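Local coordinates for tautomerase domain-containing protein (Gammaproteobacteria bacterium SG8_31, PDB 7M59) that belongs to the tautomerase family, as a short chain with the tautomerase-like beta-alpha-beta fold that assembles with five other chains into a hexamer, at residues A[22-27]-A[36-41]; A[6-11]-A[48-53]; A[13-18]-A[58-63]; A[46-49]-A[55-58]. One frame throughout, in Å; residues are numbered along the deposited sequence.

Contact 1: residues A[22-27]-A[36-41]; sequences AITRAV and EYIYVL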
loop_
_atom_site.group_PDB
_atom_site.type_symbol
_atom_site.label_atom_id
_atom_site.label_comp_id
_atom_site.label_asym_id
_atom_site.label_seq_id
_atom_site.Cartn_x
_atom_site.Cartn_y
_atom_site.Cartn_z
ATOM N N ALA A 22 17.279 -4.169 10.535
ATOM C CA ALA A 22 16.710 -5.121 11.483
ATOM C C ALA A 22 15.507 -5.846 10.889
ATOM O O ALA A 22 15.320 -7.044 11.124
ATOM C CB ALA A 22 16.319 -4.402 12.770
ATOM N N ILE A 23 14.680 -5.135 10.119
ATOM C CA ILE A 23 13.557 -5.792 9.450
ATOM C C ILE A 23 14.059 -6.780 8.407
ATOM O O ILE A 23 13.514 -7.881 8.265
ATOM C CB ILE A 23 12.608 -4.744 8.838
ATOM C CG1 ILE A 23 11.826 -4.050 9.953
ATOM C CG2 ILE A 23 11.654 -5.408 7.842
ATOM C CD1 ILE A 23 10.992 -2.840 9.494
ATOM N N THR A 24 15.098 -6.404 7.657
ATOM C CA THR A 24 15.653 -7.306 6.654
ATOM C C THR A 24 16.127 -8.605 7.301
ATOM O O THR A 24 15.809 -9.704 6.826
ATOM C CB THR A 24 16.794 -6.609 5.906
ATOM O OG1 THR A 24 16.294 -5.410 5.294
ATOM C CG2 THR A 24 17.383 -7.522 4.818
ATOM N N ARG A 25 16.872 -8.493 8.406
ATOM C CA ARG A 25 17.315 -9.682 9.131
ATOM C C ARG A 25 16.133 -10.474 9.680
ATOM O O ARG A 25 16.103 -11.707 9.574
ATOM C CB ARG A 25 18.255 -9.286 10.272
ATOM C CG ARG A 25 19.619 -8.788 9.821
ATOM C CD ARG A 25 20.578 -8.699 11.003
ATOM N NE ARG A 25 20.082 -7.801 12.042
ATOM C CZ ARG A 25 20.274 -6.485 12.047
ATOM N NH1 ARG A 25 20.958 -5.906 11.068
ATOM N NH2 ARG A 25 19.785 -5.745 13.034
ATOM N N ALA A 26 15.149 -9.783 10.271
ATOM C CA ALA A 26 13.988 -10.471 10.833
ATOM C C ALA A 26 13.238 -11.263 9.768
ATOM O O ALA A 26 12.863 -12.420 9.992
ATOM C CB ALA A 26 13.049 -9.471 11.511
ATOM N N VAL A 27 12.995 -10.654 8.605
ATOM C CA VAL A 27 12.272 -11.358 7.551
ATOM C C VAL A 27 13.089 -12.541 7.042
ATOM O O VAL A 27 12.573 -13.654 6.892
ATOM C CB VAL A 27 11.900 -10.380 6.421
ATOM C CG1 VAL A 27 11.351 -11.126 5.204
ATOM C CG2 VAL A 27 10.885 -9.377 6.951
ATOM N N GLU A 36 18.484 -11.151 -0.938
ATOM C CA GLU A 36 18.418 -10.558 -2.271
ATOM C C GLU A 36 16.983 -10.236 -2.697
ATOM O O GLU A 36 16.780 -9.321 -3.508
ATOM C CB GLU A 36 19.085 -11.498 -3.287
ATOM C CG GLU A 36 18.620 -11.310 -4.726
ATOM C CD GLU A 36 19.172 -12.346 -5.682
ATOM O OE1 GLU A 36 20.226 -12.950 -5.375
ATOM O OE2 GLU A 36 18.537 -12.554 -6.743
ATOM N N TYR A 37 15.987 -10.949 -2.164
ATOM C CA TYR A 37 14.587 -10.732 -2.528
ATOM C C TYR A 37 13.899 -9.660 -1.691
ATOM O O TYR A 37 12.749 -9.312 -1.990
ATOM C CB TYR A 37 13.764 -12.019 -2.368
ATOM C CG TYR A 37 14.049 -13.148 -3.338
ATOM C CD1 TYR A 37 13.296 -14.311 -3.287
ATOM C CD2 TYR A 37 15.061 -13.055 -4.286
ATOM C CE1 TYR A 37 13.530 -15.361 -4.154
ATOM C CE2 TYR A 37 15.312 -14.110 -5.165
ATOM C CZ TYR A 37 14.541 -15.258 -5.086
ATOM O OH TYR A 37 14.765 -16.310 -5.948
ATOM N N ILE A 38 14.538 -9.148 -0.648
ATOM C CA ILE A 38 13.854 -8.290 0.316
ATOM C C ILE A 38 13.974 -6.834 -0.120
ATOM O O ILE A 38 15.058 -6.365 -0.493
ATOM C CB ILE A 38 14.416 -8.493 1.731
ATOM C CG1 ILE A 38 14.166 -9.932 2.196
ATOM C CG2 ILE A 38 13.791 -7.499 2.696
ATOM C CD1 ILE A 38 14.836 -10.275 3.510
ATOM N N TYR A 39 12.855 -6.112 -0.076
ATOM C CA TYR A 39 12.821 -4.692 -0.408
ATOM C C TYR A 39 12.036 -4.008 0.705
ATOM O O TYR A 39 10.843 -4.281 0.880
ATOM C CB TYR A 39 12.177 -4.478 -1.778
ATOM C CG TYR A 39 12.373 -3.137 -2.470
ATOM C CD1 TYR A 39 12.642 -3.088 -3.833
ATOM C CD2 TYR A 39 12.216 -1.924 -1.789
ATOM C CE1 TYR A 39 12.783 -1.878 -4.499
ATOM C CE2 TYR A 39 12.361 -0.704 -2.453
ATOM C CZ TYR A 39 12.641 -0.697 -3.808
ATOM O OH TYR A 39 12.771 0.488 -4.491
ATOM N N VAL A 40 12.716 -3.173 1.487
ATOM C CA VAL A 40 12.096 -2.395 2.554
ATOM C C VAL A 40 11.911 -0.970 2.058
ATOM O O VAL A 40 12.835 -0.369 1.497
ATOM C CB VAL A 40 12.940 -2.422 3.838
ATOM C CG1 VAL A 40 12.283 -1.578 4.916
ATOM C CG2 VAL A 40 13.119 -3.851 4.319
ATOM N N LEU A 41 10.718 -0.428 2.260
ATOM C CA LEU A 41 10.385 0.915 1.812
ATOM C C LEU A 41 9.848 1.693 3.002
ATOM O O LEU A 41 8.930 1.224 3.679
ATOM C CB LEU A 41 9.350 0.864 0.682
ATOM C CG LEU A 41 8.820 2.226 0.253
ATOM C CD1 LEU A 41 9.929 2.992 -0.473
ATOM C CD2 LEU A 41 7.629 2.013 -0.647
#
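Thr24 and Ile38 bring the two backbones closest, their CA atoms 6.7 Å apart, where helix 13-31 lies over the start of strand 39-45. The contact packs the helix of the beta-alpha-beta unit formed by strand 2-8, helix 13-31 and strand 39-45, the building block of the tautomerase fold, on the second strand of that unit. No hydrogen bond crosses between 22-27 and 36-41; Ile23, Thr24 and Val27 of the helix meet Ile38 and Val40, and all five are buried.

Ile38 has the most surface buried here (73 Å²). Its CG1 branch lies beside its own backbone N (chi1 -63°) and then runs out extended, which carries CD1 up to the helix backbone, 3.5 Å from Thr24 O. Ile38 CD1 also packs against Val27 CG1 at 4.0 Å, the two side chains sliding past one another in opposite directions, while Thr24 CG2 lies 4.0 Å from Ile38 CD1, those two side chains crossing obliquely. One turn before Val27, Ile23 CG2 touches Val40 CG2 at 4.1 Å. Ile23 and Val27 both continue onto Ile3 of strand 2-8, so the helix packs on both parallel strands.

The hydroxyl of Thr24 is the one polar side-chain group in this layer, and it is satisfied within the helix by a hydrogen bond with the carbonyl of Ala20. On the far side of the strand, Tyr39 turns from the helix to a second subunit, whose strand extends the sheet. Back under the helix, the CG2 methyl of Val40 lies 3.7 Å from Thr24 OG1.

Contact 2: residues A[6-11]-A[48-53]; sequences DIRQGR and AHHVKA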
loop_
_atom_site.group_PDB
_atom_site.type_symbol
_atom_site.label_atom_id
_atom_site.label_comp_id
_atom_site.label_asym_id
_atom_site.label_seq_id
_atom_site.Cartn_x
_atom_site.Cartn_y
_atom_site.Cartn_z
ATOM N N ASP A 6 5.164 2.582 7.174
ATOM C CA ASP A 6 4.629 3.936 7.302
ATOM C C ASP A 6 4.823 4.373 8.746
ATOM O O ASP A 6 4.087 3.943 9.645
ATOM C CB ASP A 6 3.163 3.992 6.897
ATOM C CG ASP A 6 2.974 3.965 5.396
ATOM O OD1 ASP A 6 3.094 5.039 4.755
ATOM O OD2 ASP A 6 2.691 2.873 4.878
ATOM N N ILE A 7 5.816 5.237 8.964
ATOM C CA ILE A 7 6.227 5.648 10.300
ATOM C C ILE A 7 6.053 7.154 10.443
ATOM O O ILE A 7 5.941 7.893 9.464
ATOM C CB ILE A 7 7.683 5.231 10.594
ATOM C CG1 ILE A 7 8.661 6.065 9.755
ATOM C CG2 ILE A 7 7.867 3.741 10.327
ATOM C CD1 ILE A 7 10.146 5.747 10.057
ATOM N N ARG A 8 6.031 7.615 11.689
ATOM C CA ARG A 8 5.936 9.050 11.923
ATOM C C ARG A 8 7.293 9.713 11.700
ATOM O O ARG A 8 8.339 9.138 12.009
ATOM C CB ARG A 8 5.414 9.329 13.333
ATOM C CG ARG A 8 3.893 9.128 13.469
ATOM C CD ARG A 8 3.461 9.091 14.938
ATOM N NE ARG A 8 4.157 7.994 15.593
ATOM C CZ ARG A 8 4.705 8.034 16.800
ATOM N NH1 ARG A 8 4.626 9.129 17.554
ATOM N NH2 ARG A 8 5.342 6.961 17.250
ATOM N N GLN A 9 7.257 10.927 11.147
ATOM C CA GLN A 9 8.457 11.703 10.864
ATOM C C GLN A 9 9.199 12.039 12.157
ATOM O O GLN A 9 8.630 12.027 13.249
ATOM C CB GLN A 9 8.082 12.999 10.138
ATOM C CG GLN A 9 7.172 13.882 10.983
ATOM C CD GLN A 9 6.557 15.044 10.218
ATOM O OE1 GLN A 9 6.629 15.109 8.991
ATOM N NE2 GLN A 9 5.945 15.971 10.948
ATOM N N GLY A 10 10.488 12.348 12.023
ATOM C CA GLY A 10 11.277 12.834 13.149
ATOM C C GLY A 10 12.441 11.956 13.553
ATOM O O GLY A 10 13.237 12.367 14.414
ATOM N N ARG A 11 12.578 10.762 12.984
ATOM C CA ARG A 11 13.714 9.908 13.284
ATOM C C ARG A 11 14.937 10.340 12.481
ATOM O O ARG A 11 14.834 10.941 11.408
ATOM C CB ARG A 11 13.389 8.448 12.973
ATOM C CG ARG A 11 12.701 7.695 14.097
ATOM C CD ARG A 11 11.212 7.992 14.142
ATOM N NE ARG A 11 10.576 7.225 15.205
ATOM C CZ ARG A 11 9.274 6.979 15.275
ATOM N NH1 ARG A 11 8.456 7.433 14.330
ATOM N NH2 ARG A 11 8.792 6.261 16.283
ATOM N N ALA A 48 -0.243 13.411 13.096
ATOM C CA ALA A 48 -1.661 13.674 12.891
ATOM C C ALA A 48 -2.263 12.835 11.775
ATOM O O ALA A 48 -3.491 12.689 11.719
ATOM C CB ALA A 48 -1.880 15.161 12.597
ATOM N N HIS A 49 -1.433 12.277 10.895
ATOM C CA HIS A 49 -1.917 11.429 9.814
ATOM C C HIS A 49 -2.069 9.976 10.231
ATOM O O HIS A 49 -2.442 9.143 9.396
ATOM C CB HIS A 49 -0.974 11.517 8.611
ATOM C CG HIS A 49 -1.060 12.814 7.866
ATOM N ND1 HIS A 49 -0.531 12.980 6.604
ATOM C CD2 HIS A 49 -1.610 14.006 8.203
ATOM C CE1 HIS A 49 -0.748 14.220 6.197
ATOM N NE2 HIS A 49 -1.406 14.862 7.146
ATOM N N HIS A 50 -1.765 9.650 11.484
ATOM C CA HIS A 50 -1.966 8.319 12.047
ATOM C C HIS A 50 -3.106 8.428 13.044
ATOM O O HIS A 50 -2.937 9.021 14.114
ATOM C CB HIS A 50 -0.708 7.809 12.745
ATOM C CG HIS A 50 0.459 7.633 11.832
ATOM N ND1 HIS A 50 1.061 6.410 11.627
ATOM C CD2 HIS A 50 1.136 8.523 11.066
ATOM C CE1 HIS A 50 2.057 6.555 10.770
ATOM N NE2 HIS A 50 2.125 7.826 10.419
ATOM N N VAL A 51 -4.263 7.874 12.699
ATOM C CA VAL A 51 -5.444 7.970 13.557
ATOM C C VAL A 51 -5.842 6.549 13.934
ATOM O O VAL A 51 -6.428 5.809 13.131
ATOM C CB VAL A 51 -6.586 8.738 12.885
ATOM C CG1 VAL A 51 -7.749 8.933 13.850
ATOM C CG2 VAL A 51 -6.075 10.089 12.400
ATOM N N LYS A 52 -5.492 6.152 15.154
ATOM C CA LYS A 52 -5.658 4.787 15.632
ATOM C C LYS A 52 -6.755 4.786 16.684
ATOM O O LYS A 52 -6.681 5.545 17.656
ATOM C CB LYS A 52 -4.351 4.245 16.213
ATOM C CG LYS A 52 -4.469 2.833 16.801
ATOM C CD LYS A 52 -3.122 2.313 17.289
ATOM C CE LYS A 52 -2.752 2.902 18.653
ATOM N NZ LYS A 52 -3.797 2.696 19.713
ATOM N N ALA A 53 -7.767 3.941 16.485
ATOM C CA ALA A 53 -8.918 3.876 17.388
ATOM C C ALA A 53 -9.548 5.253 17.587
ATOM O O ALA A 53 -9.972 5.616 18.689
ATOM C CB ALA A 53 -8.526 3.248 18.725
#
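Arg8 and His50 make the centre of this contact, where the end of strand 2-8 of the beta-alpha-beta unit meets the small hairpin of strands 50-52 and 55-56. The short strand segments 6-8 and 50-52 run nearly at right angles (98°) with their axes 10.0 Å apart, and the His50 side chain spans most of the gap to meet Arg8 CG and the Asp6 carbonyl.

The apolar part is a CH-pi contact. Arg8 CG sits over one face of the His50 imidazole, 3.9 Å from the ring centroid and displaced toward the CD2-NE2 rim. From there the arginine chain bends at chi3 (-59°), turning the guanidinium steeply to the ring, with 73° between their planes; its NH1 is hydrogen-bonded to Pro58 O.

On its edge the ring meets a carbonyl: Asp6 O lies in plane, 3.5 Å from His50 CE1. No hydrogen bond joins the segments, but both ring nitrogens have partners beyond them: NE2 bonds to Thr45 OG1 and ND1 to Tyr39 OH of a neighbouring subunit, which together fix the ring's rotation. Asp6 forms salt bridges with Arg43 of its own chain through OD2 and with Arg43 of that same neighbour through OD1, so this corner belongs to the subunit interface.

Within 6-11, the loop leaving the strand is braced by Arg11, whose NH1 reaches back to Arg8 O at 2.9 Å, with the acceptor in the guanidinium plane.

Contact 3: residues A[13-18]-A[58-63]; sequences AEQKQA and PEYTGD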
loop_
_atom_site.group_PDB
_atom_site.type_symbol
_atom_site.label_atom_id
_atom_site.label_comp_id
_atom_site.label_asym_id
_atom_site.label_seq_id
_atom_site.Cartn_x
_atom_site.Cartn_y
_atom_site.Cartn_z
ATOM N N ALA A 13 18.450 9.650 10.240
ATOM C CA ALA A 13 18.836 8.724 9.180
ATOM C C ALA A 13 19.367 7.416 9.754
ATOM O O ALA A 13 19.137 6.339 9.190
ATOM C CB ALA A 13 19.879 9.372 8.268
ATOM N N GLU A 14 20.074 7.490 10.883
ATOM C CA GLU A 14 20.649 6.289 11.475
ATOM C C GLU A 14 19.568 5.377 12.045
ATOM O O GLU A 14 19.660 4.150 11.920
ATOM C CB GLU A 14 21.658 6.674 12.561
ATOM C CG GLU A 14 22.928 7.340 12.030
ATOM C CD GLU A 14 22.698 8.755 11.515
ATOM O OE1 GLU A 14 23.442 9.186 10.608
ATOM O OE2 GLU A 14 21.767 9.433 12.005
ATOM N N GLN A 15 18.542 5.955 12.677
ATOM C CA GLN A 15 17.443 5.148 13.209
ATOM C C GLN A 15 16.693 4.426 12.096
ATOM O O GLN A 15 16.360 3.243 12.231
ATOM C CB GLN A 15 16.469 6.023 13.992
ATOM C CG GLN A 15 16.969 6.529 15.334
ATOM C CD GLN A 15 15.942 7.433 15.969
ATOM O OE1 GLN A 15 15.728 8.555 15.516
ATOM N NE2 GLN A 15 15.268 6.935 16.996
ATOM N N LYS A 16 16.397 5.130 11.001
ATOM C CA LYS A 16 15.653 4.517 9.903
ATOM C C LYS A 16 16.466 3.419 9.223
ATOM O O LYS A 16 15.917 2.375 8.853
ATOM C CB LYS A 16 15.223 5.596 8.903
ATOM C CG LYS A 16 14.128 6.505 9.456
ATOM C CD LYS A 16 13.679 7.543 8.444
ATOM C CE LYS A 16 14.687 8.694 8.347
ATOM N NZ LYS A 16 14.209 9.764 7.425
ATOM N N GLN A 17 17.777 3.623 9.061
ATOM C CA GLN A 17 18.604 2.568 8.481
ATOM C C GLN A 17 18.693 1.367 9.415
ATOM O O GLN A 17 18.635 0.214 8.966
ATOM C CB GLN A 17 19.999 3.109 8.146
ATOM C CG GLN A 17 20.963 2.073 7.552
ATOM C CD GLN A 17 20.490 1.488 6.226
ATOM O OE1 GLN A 17 19.616 2.045 5.561
ATOM N NE2 GLN A 17 21.077 0.361 5.834
ATOM N N ALA A 18 18.831 1.618 10.720
ATOM C CA ALA A 18 18.808 0.532 11.694
ATOM C C ALA A 18 17.509 -0.255 11.609
ATOM O O ALA A 18 17.516 -1.488 11.684
ATOM C CB ALA A 18 18.992 1.089 13.106
ATOM N N PRO A 58 0.666 11.315 18.597
ATOM C CA PRO A 58 1.494 12.509 18.785
ATOM C C PRO A 58 2.672 12.524 17.823
ATOM O O PRO A 58 3.024 11.519 17.199
ATOM C CB PRO A 58 1.960 12.389 20.240
ATOM C CG PRO A 58 1.956 10.928 20.511
ATOM C CD PRO A 58 0.792 10.373 19.723
ATOM N N GLU A 59 3.280 13.701 17.698
ATOM C CA GLU A 59 4.512 13.827 16.934
ATOM C C GLU A 59 5.651 13.103 17.635
ATOM O O GLU A 59 5.753 13.118 18.866
ATOM C CB GLU A 59 4.885 15.298 16.751
ATOM C CG GLU A 59 4.036 16.024 15.749
ATOM C CD GLU A 59 4.254 15.494 14.348
ATOM O OE1 GLU A 59 5.425 15.447 13.896
ATOM O OE2 GLU A 59 3.258 15.125 13.719
ATOM N N TYR A 60 6.512 12.464 16.848
ATOM C CA TYR A 60 7.739 11.885 17.371
ATOM C C TYR A 60 8.827 12.952 17.421
ATOM O O TYR A 60 9.107 13.612 16.414
ATOM C CB TYR A 60 8.206 10.705 16.516
ATOM C CG TYR A 60 9.500 10.117 17.008
ATOM C CD1 TYR A 60 10.721 10.565 16.519
ATOM C CD2 TYR A 60 9.503 9.129 17.990
ATOM C CE1 TYR A 60 11.898 10.045 16.978
ATOM C CE2 TYR A 60 10.685 8.599 18.450
ATOM C CZ TYR A 60 11.876 9.060 17.945
ATOM O OH TYR A 60 13.061 8.542 18.393
ATOM N N THR A 61 9.467 13.097 18.588
ATOM C CA THR A 61 10.526 14.085 18.769
ATOM C C THR A 61 11.881 13.501 19.150
ATOM O O THR A 61 12.885 14.221 19.065
ATOM C CB THR A 61 10.130 15.107 19.846
ATOM O OG1 THR A 61 9.811 14.414 21.060
ATOM C CG2 THR A 61 8.925 15.914 19.402
ATOM N N GLY A 62 11.948 12.239 19.567
ATOM C CA GLY A 62 13.152 11.691 20.147
ATOM C C GLY A 62 13.309 11.977 21.623
ATOM O O GLY A 62 14.123 11.316 22.283
ATOM N N ASP A 63 12.546 12.930 22.160
ATOM C CA ASP A 63 12.500 13.259 23.579
ATOM C C ASP A 63 11.266 12.652 24.231
ATOM O O ASP A 63 10.304 12.266 23.565
ATOM C CB ASP A 63 12.468 14.775 23.789
ATOM C CG ASP A 63 13.594 15.481 23.103
ATOM O OD1 ASP A 63 14.643 14.840 22.882
ATOM O OD2 ASP A 63 13.430 16.676 22.798
HETATM O O HOH W 1 15.446 10.578 17.463
#
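Gln15 and Tyr60 carry this contact by themselves, each burying 33 Å² against the other segment. They reach toward each other from opposite directions across a wide gap: the nearest CA atoms of the segments, those of Gln15 and Gly62, are 10.5 Å apart. Gln15 NE2 donates to Tyr60 OH at 3.1 Å along an almost perfectly straight N-H line (178°). The hydroxyl oxygen lies in the amide plane, while amide and phenol ring are turned 44° from one another.

An ordered water closes a small ring beside this bond. It donates to Gln15 OE1 at 2.8 Å and also has a longer hydrogen bond, 3.3 Å, with Tyr60 OH. In the fold, the contact ties the first turn of helix 13-31, the helix of the beta-alpha-beta unit, to the irregular C-terminal tail. Gln15 OE1 also accepts from the backbone N of Thr12, just ahead of the helix, which supports the modelled orientation of the amide.

In Tyr60 a chi1 of 178° sets CG opposite the backbone N and sends the ring toward Gln15. Behind the hydroxyl, the ring takes a cation-pi contact from Arg11, and Gly62 N lies 3.4 Å above one face of the Tyr60 ring, toward the rim.

Contact 4: residues A[46-49]-A[55-58]; sequences PGAH and RTLP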
loop_
_atom_site.group_PDB
_atom_site.type_symbol
_atom_site.label_atom_id
_atom_site.label_comp_id
_atom_site.label_asym_id
_atom_site.label_seq_id
_atom_site.Cartn_x
_atom_site.Cartn_y
_atom_site.Cartn_z
ATOM N N PRO A 46 3.320 12.986 9.227
ATOM C CA PRO A 46 3.090 13.600 10.536
ATOM C C PRO A 46 2.286 12.673 11.433
ATOM O O PRO A 46 1.508 11.832 10.970
ATOM C CB PRO A 46 2.300 14.872 10.203
ATOM C CG PRO A 46 2.518 15.118 8.771
ATOM C CD PRO A 46 2.730 13.780 8.132
ATOM N N GLY A 47 2.476 12.839 12.741
ATOM C CA GLY A 47 1.697 12.059 13.683
ATOM C C GLY A 47 0.204 12.210 13.486
ATOM O O GLY A 47 -0.548 11.254 13.682
ATOM N N ALA A 48 -0.243 13.411 13.096
ATOM C CA ALA A 48 -1.661 13.674 12.891
ATOM C C ALA A 48 -2.263 12.835 11.775
ATOM O O ALA A 48 -3.491 12.689 11.719
ATOM C CB ALA A 48 -1.880 15.161 12.597
ATOM N N HIS A 49 -1.433 12.277 10.895
ATOM C CA HIS A 49 -1.917 11.429 9.814
ATOM C C HIS A 49 -2.069 9.976 10.231
ATOM O O HIS A 49 -2.442 9.143 9.396
ATOM C CB HIS A 49 -0.974 11.517 8.611
ATOM C CG HIS A 49 -1.060 12.814 7.866
ATOM N ND1 HIS A 49 -0.531 12.980 6.604
ATOM C CD2 HIS A 49 -1.610 14.006 8.203
ATOM C CE1 HIS A 49 -0.748 14.220 6.197
ATOM N NE2 HIS A 49 -1.406 14.862 7.146
ATOM N N ARG A 55 -8.137 8.154 17.545
ATOM C CA ARG A 55 -7.282 9.155 18.178
ATOM C C ARG A 55 -6.021 9.406 17.359
ATOM O O ARG A 55 -5.361 8.463 16.908
ATOM C CB ARG A 55 -6.904 8.743 19.604
ATOM C CG ARG A 55 -7.932 7.873 20.296
ATOM C CD ARG A 55 -8.162 8.304 21.747
ATOM N NE ARG A 55 -8.930 9.546 21.855
ATOM C CZ ARG A 55 -8.690 10.503 22.747
ATOM N NH1 ARG A 55 -9.441 11.600 22.766
ATOM N NH2 ARG A 55 -7.698 10.367 23.621
ATOM N N THR A 56 -5.694 10.678 17.187
ATOM C CA THR A 56 -4.469 11.076 16.515
ATOM C C THR A 56 -3.246 10.688 17.345
ATOM O O THR A 56 -3.252 10.789 18.576
ATOM C CB THR A 56 -4.499 12.588 16.275
ATOM O OG1 THR A 56 -5.478 12.893 15.270
ATOM C CG2 THR A 56 -3.179 13.088 15.830
ATOM N N LEU A 57 -2.193 10.228 16.667
ATOM C CA LEU A 57 -0.958 9.945 17.376
ATOM C C LEU A 57 -0.135 11.222 17.538
ATOM O O LEU A 57 -0.229 12.142 16.719
ATOM C CB LEU A 57 -0.137 8.893 16.631
ATOM C CG LEU A 57 -0.765 7.506 16.452
ATOM C CD1 LEU A 57 0.281 6.471 16.036
ATOM C CD2 LEU A 57 -1.507 7.053 17.698
ATOM N N PRO A 58 0.666 11.315 18.597
ATOM C CA PRO A 58 1.494 12.509 18.785
ATOM C C PRO A 58 2.672 12.524 17.823
ATOM O O PRO A 58 3.024 11.519 17.199
ATOM C CB PRO A 58 1.960 12.389 20.240
ATOM C CG PRO A 58 1.956 10.928 20.511
ATOM C CD PRO A 58 0.792 10.373 19.723
#
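Gly47 and Leu57 form the buried part of this contact, in which the 3-10 turn 47-49 runs against the chain leaving strand 55-56. Their backbones approach to 5.0 Å between CA atoms, and Gly47 CA comes 3.8 Å from Pro58 O. The two carbonyl oxygens, Gly47 O and Leu57 O, are 3.2 Å apart; both are acceptors, and no hydrogen bond joins the segments. A second tight spot lies at the rim, where Thr56 CG2 packs directly on the backbone, 3.4 Å from Ala48 CA. Thr56 has OG1 beside its backbone N (chi1 -70°), which leaves CG2 anti to that N and aims the methyl into the turn, where Thr56 CG2 also comes 3.9 Å from Gly47 O.

The outer side is looser. Ala48 is exposed, and its CB points away overall, grazing Thr56 CG2 at 4.1 Å. Pro58 likewise lies on the surface, and its CB points away.

The turn itself is held by His49 N bonding to Pro46 O and by Glu59 OE2 accepting from Gly47 N. It links the end of strand 39-45 to strand 50-52, the partner of strand 55-56 in the hairpin, while His49 reaches out to Lys16 on the helix of a neighbouring subunit.

How the contacts relate
Contacts 1 and 2 are buried, contact 4 is partly so, and contact 3 lies at the surface. Contact 1 is apolar packing inside the beta-alpha-beta unit; contact 2, about 21 Å away between centres and across the chain's middle, packs an arginine methylene on a histidine face beside a carbonyl, with the ring nitrogens bonded beyond its segments. Contacts 1 and 3 use the same helix 13-31, the first by methyl groups, the other by an amide and a water. Contacts 2 and 4 share Ala48 and His49 and sit on one hairpin, joined by the His50 O to Leu57 N bond. The tail links contacts 3 and 4 through Glu59, whose carboxylate also reaches Gln9 of contact 2. All four touch the third subunit.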